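Local coordinates for protein lipolytic enzyme, G-D-S-L family (Bacteroides thetaiotaomicron, PDB 7BR2) that metabolises the drug diltiazem in a gut bacterium, acting as a serine esterase of the GDSL (SGNH hydrolase) family, at residues D72-S77 against T365-A370; W371-F376 against L382-D387; E392-N397 against M402-R407. One frame throughout, in Å; residues are numbered along the deposited sequence.

Interaction 1 of 3, residues D72-S77 against T365-A370; sequences DGDIFS and TFREYA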
loop_
_atom_site.group_PDB
_atom_site.type_symbol
_atom_site.label_atom_id
_atom_site.label_comp_id
_atom_site.label_asym_id
_atom_site.label_seq_id
_atom_site.Cartn_x
_atom_site.Cartn_y
_atom_site.Cartn_z
ATOM N N ASP A 72 -2.980 -5.442 22.923
ATOM C CA ASP A 72 -3.091 -4.334 23.879
ATOM C C ASP A 72 -1.959 -3.318 23.707
ATOM O O ASP A 72 -2.202 -2.105 23.626
ATOM C CB ASP A 72 -3.090 -4.843 25.326
ATOM C CG ASP A 72 -4.418 -5.425 25.770
ATOM O OD1 ASP A 72 -5.476 -4.876 25.409
ATOM O OD2 ASP A 72 -4.401 -6.420 26.526
ATOM N N GLY A 73 -0.709 -3.798 23.679
ATOM C CA GLY A 73 0.460 -2.930 23.710
ATOM C C GLY A 73 0.907 -2.383 22.370
ATOM O O GLY A 73 1.726 -1.457 22.330
ATOM N N ASP A 74 0.458 -2.970 21.273
ATOM C CA ASP A 74 0.977 -2.591 19.973
ATOM C C ASP A 74 -0.095 -2.184 18.970
ATOM O O ASP A 74 0.196 -1.385 18.074
ATOM C CB ASP A 74 1.808 -3.753 19.403
ATOM C CG ASP A 74 2.449 -3.416 18.080
ATOM O OD1 ASP A 74 3.112 -2.356 18.022
ATOM O OD2 ASP A 74 2.361 -4.239 17.128
ATOM N N ILE A 75 -1.329 -2.641 19.131
ATOM C CA ILE A 75 -2.396 -2.392 18.166
ATOM C C ILE A 75 -3.460 -1.461 18.758
ATOM O O ILE A 75 -3.692 -0.364 18.251
ATOM C CB ILE A 75 -3.017 -3.721 17.678
ATOM C CG1 ILE A 75 -1.944 -4.573 16.996
ATOM C CG2 ILE A 75 -4.150 -3.458 16.726
ATOM C CD1 ILE A 75 -1.293 -3.916 15.803
ATOM N N PHE A 76 -4.155 -1.910 19.804
ATOM C CA PHE A 76 -5.154 -1.068 20.459
ATOM C C PHE A 76 -4.518 0.182 21.062
ATOM O O PHE A 76 -5.199 1.190 21.272
ATOM C CB PHE A 76 -5.887 -1.869 21.542
ATOM C CG PHE A 76 -6.644 -3.065 21.010
ATOM C CD1 PHE A 76 -6.935 -3.172 19.650
ATOM C CD2 PHE A 76 -7.046 -4.084 21.862
ATOM C CE1 PHE A 76 -7.620 -4.264 19.163
ATOM C CE2 PHE A 76 -7.733 -5.184 21.375
ATOM C CZ PHE A 76 -8.024 -5.270 20.022
ATOM N N SER A 77 -3.227 0.102 21.402
ATOM C CA SER A 77 -2.506 1.243 21.931
ATOM C C SER A 77 -2.458 2.382 20.938
ATOM O O SER A 77 -2.249 3.527 21.336
ATOM C CB SER A 77 -1.078 0.831 22.300
ATOM O OG SER A 77 -0.402 0.293 21.167
ATOM N N THR A 365 11.724 1.544 11.745
ATOM C CA THR A 365 12.559 1.433 12.951
ATOM C C THR A 365 11.686 1.215 14.179
ATOM O O THR A 365 12.028 0.417 15.073
ATOM C CB THR A 365 13.470 2.653 13.144
ATOM O OG1 THR A 365 12.720 3.781 13.622
ATOM C CG2 THR A 365 14.180 3.005 11.852
ATOM N N PHE A 366 10.511 1.858 14.206
ATOM C CA PHE A 366 9.587 1.561 15.308
ATOM C C PHE A 366 9.110 0.109 15.282
ATOM O O PHE A 366 8.879 -0.492 16.346
ATOM C CB PHE A 366 8.390 2.519 15.283
ATOM C CG PHE A 366 8.677 3.871 15.891
ATOM C CD1 PHE A 366 9.283 4.870 15.148
ATOM C CD2 PHE A 366 8.306 4.146 17.207
ATOM C CE1 PHE A 366 9.548 6.126 15.706
ATOM C CE2 PHE A 366 8.564 5.399 17.774
ATOM C CZ PHE A 366 9.195 6.390 17.012
ATOM N N ARG A 367 8.986 -0.483 14.090
ATOM C CA ARG A 367 8.566 -1.885 13.998
ATOM C C ARG A 367 9.658 -2.831 14.518
ATOM O O ARG A 367 9.361 -3.875 15.122
ATOM C CB ARG A 367 8.217 -2.261 12.554
ATOM C CG ARG A 367 7.020 -1.533 11.932
ATOM C CD ARG A 367 5.943 -1.258 12.941
ATOM N NE ARG A 367 5.241 -2.469 13.327
ATOM C CZ ARG A 367 4.568 -2.607 14.459
ATOM N NH1 ARG A 367 3.954 -3.753 14.731
ATOM N NH2 ARG A 367 4.521 -1.598 15.320
ATOM N N GLU A 368 10.926 -2.497 14.265
ATOM C CA GLU A 368 12.031 -3.271 14.839
ATOM C C GLU A 368 12.003 -3.189 16.364
ATOM O O GLU A 368 12.207 -4.194 17.074
ATOM C CB GLU A 368 13.370 -2.760 14.295
ATOM C CG GLU A 368 13.553 -2.908 12.783
ATOM C CD GLU A 368 13.884 -4.332 12.363
ATOM O OE1 GLU A 368 14.387 -5.099 13.203
ATOM O OE2 GLU A 368 13.622 -4.705 11.202
ATOM N N TYR A 369 11.725 -2.000 16.891
ATOM C CA TYR A 369 11.606 -1.894 18.341
ATOM C C TYR A 369 10.465 -2.772 18.854
ATOM O O TYR A 369 10.620 -3.481 19.857
ATOM C CB TYR A 369 11.431 -0.427 18.742
ATOM C CG TYR A 369 10.874 -0.206 20.130
ATOM C CD1 TYR A 369 11.697 -0.270 21.261
ATOM C CD2 TYR A 369 9.525 0.105 20.312
ATOM C CE1 TYR A 369 11.182 -0.055 22.541
ATOM C CE2 TYR A 369 9.004 0.321 21.577
ATOM C CZ TYR A 369 9.835 0.241 22.694
ATOM O OH TYR A 369 9.302 0.471 23.947
ATOM N N ALA A 370 9.333 -2.773 18.145
ATOM C CA ALA A 370 8.202 -3.611 18.542
ATOM C C ALA A 370 8.566 -5.093 18.533
ATOM O O ALA A 370 8.087 -5.858 19.380
ATOM C CB ALA A 370 6.993 -3.352 17.637
#
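Asp74 and Arg367 meet in a two-pronged, end-on salt bridge that ties helix 64-75, in the part of the chain belonging to the GDSL/SGNH hydrolase family, to the long helix 344-377. At the start of 72-77, Asp72 turns to another partner, Arg123, with which it forms a salt bridge of its own. Gly73 follows in a wider, pi-type turn; having no side chain, it allows the rings of Phe374 and Phe384 to come up against the backbone.

Asp74 carries the contact. Its CG stands anti to the backbone N (chi1 -177°), which sends the short carboxylate straight out toward the other helix. Arg367 must reach further: its chain bends at chi2 and chi3 and brings the guanidinium end forward. OD1 of Asp74 accepts from NH2 of Arg367 at 3.1 Å, and OD2 of Asp74 accepts from NH1 of Arg367 at 2.9 Å, the latter bond almost straight at 173°. Both oxygens use their syn lone pairs, and the two flat groups lie only 11° from coplanar, the geometry in which both N-H groups can serve at once. Arg70 forms a second salt bridge with OD2, so two arginines share this carboxylate, and their combined charge would be expected to favour its ionised form. The NE of Arg367 is taken up by the carbonyl of Gly58, which further fixes the rotation of the guanidinium.

Next, Ile75 faces a different neighbour, Leu83 of strand 82-85, as suits an apolar residue beside the parallel sheet. Ala370, one helical turn beyond Arg367, is small enough to lie under the ion pair: its CB sits 3.7 Å from the guanidinium plane, toward the rim, and 4.0 Å from OD1 of Asp74.

Interaction 2 of 3, residues W371-F376 against L382-D387; sequences WCQFGF and LLFAND
Gln373, on helix 344-377, reaches across to Phe384 in the type II beta turn of Leu382 to Ala385 and supplies the polar part of this contact, its chain bending at chi2 (-61°) to carry the amide over to the turn. Its OE1 accepts the backbone N of Phe384 at 2.8 Å in a straight bond (171°), the donor standing well above the carbonyl plane rather than on a lone pair. Through its NE2, Gln373 donates to a water that in turn donates to Leu382 O and accepts from Asn386 N, linking the amide to Leu382 at the start of the turn and to Asn386 just past its end. The amide of Asn386 lies nearby, its ND2 bonded to Tyr369 OH.

The apolar part is aromatic and branched aliphatic. Leu383 CD1 makes a CH-pi contact over one face of Phe374, 4.0 Å from the ring centroid, and the same methyl lies over the centre of the Phe384 ring. The two phenyl rings meet obliquely, Phe374 CZ to Phe384 CZ at 3.6 Å, with planes almost perpendicular.

A leucine in place of Gln373 would probably leave Phe384 N and the bridging water without their mate on the helix. One amide, both acceptor and donor, thus fastens a loop without helix or strand, while Leu383 and Phe384 rest on Phe374 beside it.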
loop_
_atom_site.group_PDB
_atom_site.type_symbol
_atom_site.label_atom_id
_atom_site.label_comp_id
_atom_site.label_asym_id
_atom_site.label_seq_id
_atom_site.Cartn_x
_atom_site.Cartn_y
_atom_site.Cartn_z
ATOM N N TRP A 371 9.362 -5.537 17.552
ATOM C CA TRP A 371 9.819 -6.922 17.621
ATOM C C TRP A 371 10.629 -7.147 18.891
ATOM O O TRP A 371 10.448 -8.152 19.585
ATOM C CB TRP A 371 10.656 -7.343 16.414
ATOM C CG TRP A 371 11.026 -8.803 16.590
ATOM C CD1 TRP A 371 10.302 -9.887 16.179
ATOM C CD2 TRP A 371 12.157 -9.336 17.307
ATOM N NE1 TRP A 371 10.919 -11.044 16.564
ATOM C CE2 TRP A 371 12.056 -10.739 17.262
ATOM C CE3 TRP A 371 13.246 -8.763 17.975
ATOM C CZ2 TRP A 371 12.999 -11.577 17.856
ATOM C CZ3 TRP A 371 14.182 -9.601 18.568
ATOM C CH2 TRP A 371 14.050 -10.989 18.503
ATOM N N CYS A 372 11.537 -6.226 19.219
ATOM C CA CYS A 372 12.282 -6.415 20.462
ATOM C C CYS A 372 11.329 -6.592 21.636
ATOM O O CYS A 372 11.508 -7.489 22.476
ATOM C CB CYS A 372 13.240 -5.240 20.698
ATOM S SG CYS A 372 14.632 -5.278 19.538
ATOM N N GLN A 373 10.245 -5.825 21.639
ATOM C CA GLN A 373 9.371 -5.838 22.806
ATOM C C GLN A 373 8.534 -7.109 22.869
ATOM O O GLN A 373 8.485 -7.768 23.912
ATOM C CB GLN A 373 8.476 -4.592 22.827
ATOM C CG GLN A 373 9.214 -3.322 23.289
ATOM C CD GLN A 373 9.774 -3.417 24.720
ATOM O OE1 GLN A 373 9.473 -4.355 25.451
ATOM N NE2 GLN A 373 10.575 -2.425 25.119
ATOM N N PHE A 374 7.842 -7.459 21.781
ATOM C CA PHE A 374 6.918 -8.588 21.838
ATOM C C PHE A 374 7.545 -9.914 21.406
ATOM O O PHE A 374 7.116 -10.978 21.875
ATOM C CB PHE A 374 5.678 -8.280 20.994
ATOM C CG PHE A 374 4.929 -7.089 21.484
ATOM C CD1 PHE A 374 4.039 -7.197 22.535
ATOM C CD2 PHE A 374 5.136 -5.838 20.912
ATOM C CE1 PHE A 374 3.361 -6.073 23.000
ATOM C CE2 PHE A 374 4.464 -4.718 21.365
ATOM C CZ PHE A 374 3.578 -4.833 22.415
ATOM N N GLY A 375 8.561 -9.885 20.554
ATOM C CA GLY A 375 9.246 -11.091 20.154
ATOM C C GLY A 375 10.353 -11.535 21.089
ATOM O O GLY A 375 10.861 -12.645 20.924
ATOM N N PHE A 376 10.745 -10.708 22.069
ATOM C CA PHE A 376 11.728 -11.154 23.056
ATOM C C PHE A 376 11.361 -10.758 24.490
ATOM O O PHE A 376 11.268 -11.626 25.364
ATOM C CB PHE A 376 13.128 -10.635 22.719
ATOM C CG PHE A 376 14.141 -10.945 23.768
ATOM C CD1 PHE A 376 14.631 -12.236 23.915
ATOM C CD2 PHE A 376 14.607 -9.955 24.620
ATOM C CE1 PHE A 376 15.567 -12.535 24.889
ATOM C CE2 PHE A 376 15.547 -10.247 25.592
ATOM C CZ PHE A 376 16.029 -11.543 25.727
ATOM N N LEU A 382 9.421 -8.579 30.720
ATOM C CA LEU A 382 10.042 -7.265 30.667
ATOM C C LEU A 382 9.428 -6.396 29.572
ATOM O O LEU A 382 10.052 -5.428 29.132
ATOM C CB LEU A 382 11.552 -7.406 30.464
ATOM C CG LEU A 382 12.285 -7.918 31.710
ATOM C CD1 LEU A 382 13.665 -8.433 31.375
ATOM C CD2 LEU A 382 12.357 -6.801 32.744
ATOM N N LEU A 383 8.199 -6.692 29.165
ATOM C CA LEU A 383 7.530 -5.894 28.147
ATOM C C LEU A 383 7.492 -4.425 28.572
ATOM O O LEU A 383 6.983 -4.097 29.648
ATOM C CB LEU A 383 6.114 -6.428 27.917
ATOM C CG LEU A 383 5.281 -5.658 26.889
ATOM C CD1 LEU A 383 5.952 -5.690 25.505
ATOM C CD2 LEU A 383 3.868 -6.206 26.799
ATOM N N PHE A 384 8.069 -3.554 27.739
ATOM C CA PHE A 384 8.111 -2.107 27.968
ATOM C C PHE A 384 8.896 -1.735 29.228
ATOM O O PHE A 384 8.764 -0.615 29.734
ATOM C CB PHE A 384 6.693 -1.507 28.038
ATOM C CG PHE A 384 5.905 -1.637 26.759
ATOM C CD1 PHE A 384 6.526 -1.507 25.521
ATOM C CD2 PHE A 384 4.550 -1.938 26.796
ATOM C CE1 PHE A 384 5.791 -1.626 24.331
ATOM C CE2 PHE A 384 3.801 -2.067 25.606
ATOM C CZ PHE A 384 4.424 -1.917 24.377
ATOM N N ALA A 385 9.716 -2.656 29.747
ATOM C CA ALA A 385 10.545 -2.335 30.908
ATOM C C ALA A 385 11.516 -1.203 30.584
ATOM O O ALA A 385 11.580 -0.202 31.309
ATOM C CB ALA A 385 11.300 -3.580 31.384
ATOM N N ASN A 386 12.258 -1.341 29.482
ATOM C CA ASN A 386 13.147 -0.304 28.960
ATOM C C ASN A 386 14.077 0.223 30.047
ATOM O O ASN A 386 14.254 1.433 30.216
ATOM C CB ASN A 386 12.329 0.826 28.318
ATOM C CG ASN A 386 11.660 0.390 27.021
ATOM O OD1 ASN A 386 12.177 -0.449 26.296
ATOM N ND2 ASN A 386 10.495 0.927 26.751
ATOM N N ASP A 387 14.683 -0.708 30.786
ATOM C CA ASP A 387 15.477 -0.375 31.963
ATOM C C ASP A 387 16.713 -1.268 32.023
ATOM O O ASP A 387 17.004 -2.030 31.098
ATOM C CB ASP A 387 14.635 -0.535 33.238
ATOM C CG ASP A 387 14.038 -1.938 33.374
ATOM O OD1 ASP A 387 14.397 -2.858 32.596
ATOM O OD2 ASP A 387 13.238 -2.144 34.290
HETATM O O HOH W 1 11.851 -3.704 27.625
#

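Interaction 3 of 3, residues E392-N397 against M402-R407; sequences EVMDEN and MWLKGR
Met394 leaves helix 388-397 with CG anti to its own nitrogen (chi1 171°), runs on extended, and folds only at the last bond (chi3 -78°), a bend that turns its CE methyl toward Leu404. Leu404 adopts a matching first torsion (-174°) that points its branch toward helix 388-397, and the two side chains pass each other at a slant. CE of Met394 touches CD1 of Leu404 at 3.5 Å, while farther back CG of Met394 lies 3.9 Å from CD2 of Leu404. Each leucine methyl therefore has its own place along the thioether chain, whose flexibility suits it to wrapping a branched neighbour.

Asn397 adds its aliphatic root: CB lies 4.0 Å from CD2 of Leu404. Its amide is directed elsewhere, ND2 donating to Val393 O at 3.0 Å, a turn back, and ND2 is thereby satisfied within its own helix, away from the apolar patch. No hydrogen bond crosses the contact, which rests on van der Waals packing.

Helices 388-397 and 402-406, joined by a four-residue loop, are thus pinned together beside the end of helix 344-377, where Phe376 packs on Leu404 and Asn397 and Phe377 on Met394; Arg408 and Tyr411 of helix 408-414 also touch Met394.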
loop_
_atom_site.group_PDB
_atom_site.type_symbol
_atom_site.label_atom_id
_atom_site.label_comp_id
_atom_site.label_asym_id
_atom_site.label_seq_id
_atom_site.Cartn_x
_atom_site.Cartn_y
_atom_site.Cartn_z
ATOM N N GLU A 392 20.111 -6.165 30.890
ATOM C CA GLU A 392 20.807 -7.335 31.414
ATOM C C GLU A 392 20.311 -8.610 30.747
ATOM O O GLU A 392 21.111 -9.468 30.353
ATOM C CB GLU A 392 20.634 -7.406 32.934
ATOM C CG GLU A 392 21.649 -6.563 33.685
ATOM C CD GLU A 392 21.273 -6.320 35.130
ATOM O OE1 GLU A 392 20.262 -6.889 35.596
ATOM O OE2 GLU A 392 21.994 -5.544 35.799
ATOM N N VAL A 393 18.986 -8.772 30.647
ATOM C CA VAL A 393 18.451 -10.000 30.057
ATOM C C VAL A 393 18.784 -10.074 28.568
ATOM O O VAL A 393 19.155 -11.141 28.042
ATOM C CB VAL A 393 16.941 -10.110 30.332
ATOM C CG1 VAL A 393 16.306 -11.167 29.472
ATOM C CG2 VAL A 393 16.714 -10.415 31.814
ATOM N N MET A 394 18.691 -8.948 27.865
ATOM C CA MET A 394 19.081 -8.952 26.459
ATOM C C MET A 394 20.543 -9.345 26.298
ATOM O O MET A 394 20.892 -10.129 25.405
ATOM C CB MET A 394 18.819 -7.590 25.819
ATOM C CG MET A 394 19.415 -7.491 24.422
ATOM S SD MET A 394 19.132 -5.894 23.658
ATOM C CE MET A 394 17.437 -6.060 23.151
ATOM N N ASP A 395 21.421 -8.784 27.135
ATOM C CA ASP A 395 22.830 -9.143 27.060
ATOM C C ASP A 395 23.032 -10.623 27.342
ATOM O O ASP A 395 23.889 -11.268 26.729
ATOM C CB ASP A 395 23.642 -8.307 28.043
ATOM C CG ASP A 395 23.819 -6.875 27.585
ATOM O OD1 ASP A 395 23.582 -6.592 26.397
ATOM O OD2 ASP A 395 24.238 -6.041 28.410
ATOM N N GLU A 396 22.283 -11.164 28.301
ATOM C CA GLU A 396 22.368 -12.585 28.618
ATOM C C GLU A 396 21.915 -13.457 27.462
ATOM O O GLU A 396 22.204 -14.658 27.461
ATOM C CB GLU A 396 21.504 -12.923 29.832
ATOM C CG GLU A 396 22.024 -12.416 31.146
ATOM C CD GLU A 396 20.931 -12.398 32.204
ATOM O OE1 GLU A 396 19.843 -12.965 31.931
ATOM O OE2 GLU A 396 21.170 -11.827 33.300
ATOM N N ASN A 397 21.137 -12.903 26.530
ATOM C CA ASN A 397 20.581 -13.712 25.455
ATOM C C ASN A 397 21.134 -13.449 24.060
ATOM O O ASN A 397 20.798 -14.204 23.144
ATOM C CB ASN A 397 19.054 -13.548 25.422
ATOM C CG ASN A 397 18.366 -14.418 26.440
ATOM O OD1 ASN A 397 17.961 -15.530 26.120
ATOM N ND2 ASN A 397 18.237 -13.928 27.678
ATOM N N MET A 402 20.395 -14.825 17.263
ATOM C CA MET A 402 20.966 -14.029 16.180
ATOM C C MET A 402 20.131 -12.784 15.923
ATOM O O MET A 402 20.665 -11.672 15.827
ATOM C CB MET A 402 21.026 -14.864 14.896
ATOM C CG MET A 402 22.198 -14.581 13.964
ATOM S SD MET A 402 23.800 -14.647 14.780
ATOM C CE MET A 402 24.279 -16.329 14.383
ATOM N N TRP A 403 18.810 -12.940 15.899
ATOM C CA TRP A 403 17.942 -11.828 15.547
ATOM C C TRP A 403 17.989 -10.744 16.610
ATOM O O TRP A 403 18.039 -9.554 16.285
ATOM C CB TRP A 403 16.518 -12.351 15.350
ATOM C CG TRP A 403 15.603 -11.447 14.600
ATOM C CD1 TRP A 403 14.584 -10.701 15.106
ATOM C CD2 TRP A 403 15.628 -11.196 13.196
ATOM N NE1 TRP A 403 13.967 -10.003 14.100
ATOM C CE2 TRP A 403 14.593 -10.289 12.916
ATOM C CE3 TRP A 403 16.429 -11.651 12.147
ATOM C CZ2 TRP A 403 14.334 -9.830 11.632
ATOM C CZ3 TRP A 403 16.174 -11.191 10.875
ATOM C CH2 TRP A 403 15.136 -10.291 10.627
ATOM N N LEU A 404 18.027 -11.138 17.885
ATOM C CA LEU A 404 18.116 -10.146 18.949
ATOM C C LEU A 404 19.459 -9.431 18.924
ATOM O O LEU A 404 19.516 -8.212 19.102
ATOM C CB LEU A 404 17.878 -10.800 20.315
ATOM C CG LEU A 404 17.790 -9.886 21.544
ATOM C CD1 LEU A 404 16.505 -9.079 21.546
ATOM C CD2 LEU A 404 17.931 -10.676 22.821
ATOM N N LYS A 405 20.545 -10.160 18.638
ATOM C CA LYS A 405 21.847 -9.512 18.552
ATOM C C LYS A 405 21.880 -8.515 17.405
ATOM O O LYS A 405 22.520 -7.468 17.512
ATOM C CB LYS A 405 22.960 -10.542 18.348
ATOM C CG LYS A 405 24.361 -9.936 18.470
ATOM C CD LYS A 405 25.469 -10.945 18.234
ATOM C CE LYS A 405 26.740 -10.470 18.909
ATOM N NZ LYS A 405 27.914 -11.318 18.584
ATOM N N GLY A 406 21.208 -8.827 16.298
ATOM C CA GLY A 406 21.157 -7.873 15.206
ATOM C C GLY A 406 20.430 -6.588 15.546
ATOM O O GLY A 406 20.703 -5.551 14.937
ATOM N N ARG A 407 19.544 -6.619 16.530
ATOM C CA ARG A 407 18.783 -5.440 16.912
ATOM C C ARG A 407 19.245 -4.784 18.204
ATOM O O ARG A 407 18.575 -3.858 18.667
ATOM C CB ARG A 407 17.288 -5.759 16.982
ATOM C CG ARG A 407 16.657 -5.924 15.611
ATOM C CD ARG A 407 16.228 -7.316 15.263
ATOM N NE ARG A 407 15.897 -7.358 13.845
ATOM C CZ ARG A 407 16.788 -7.573 12.882
ATOM N NH1 ARG A 407 18.056 -7.781 13.189
ATOM N NH2 ARG A 407 16.410 -7.588 11.613
#

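In the fold
All three contacts gather at one end of the molecule, around the last turns of helix 344-377. Interactions 1 and 2 use that helix directly. Interaction 1 is buried and ionic, and joins parts far apart in sequence; interaction 2, partly buried, mixes amide, water and ring contacts to hold the loop that follows the helix. Interaction 3, farthest from the centre of the chain yet itself buried, is purely apolar. Direct contacts join them: CB of Asp74 packs on the Phe374 ring between 1 and 2, Glu368 forms a salt bridge with Arg407 between 1 and 3, and Leu382 packs on Val393 between 2 and 3.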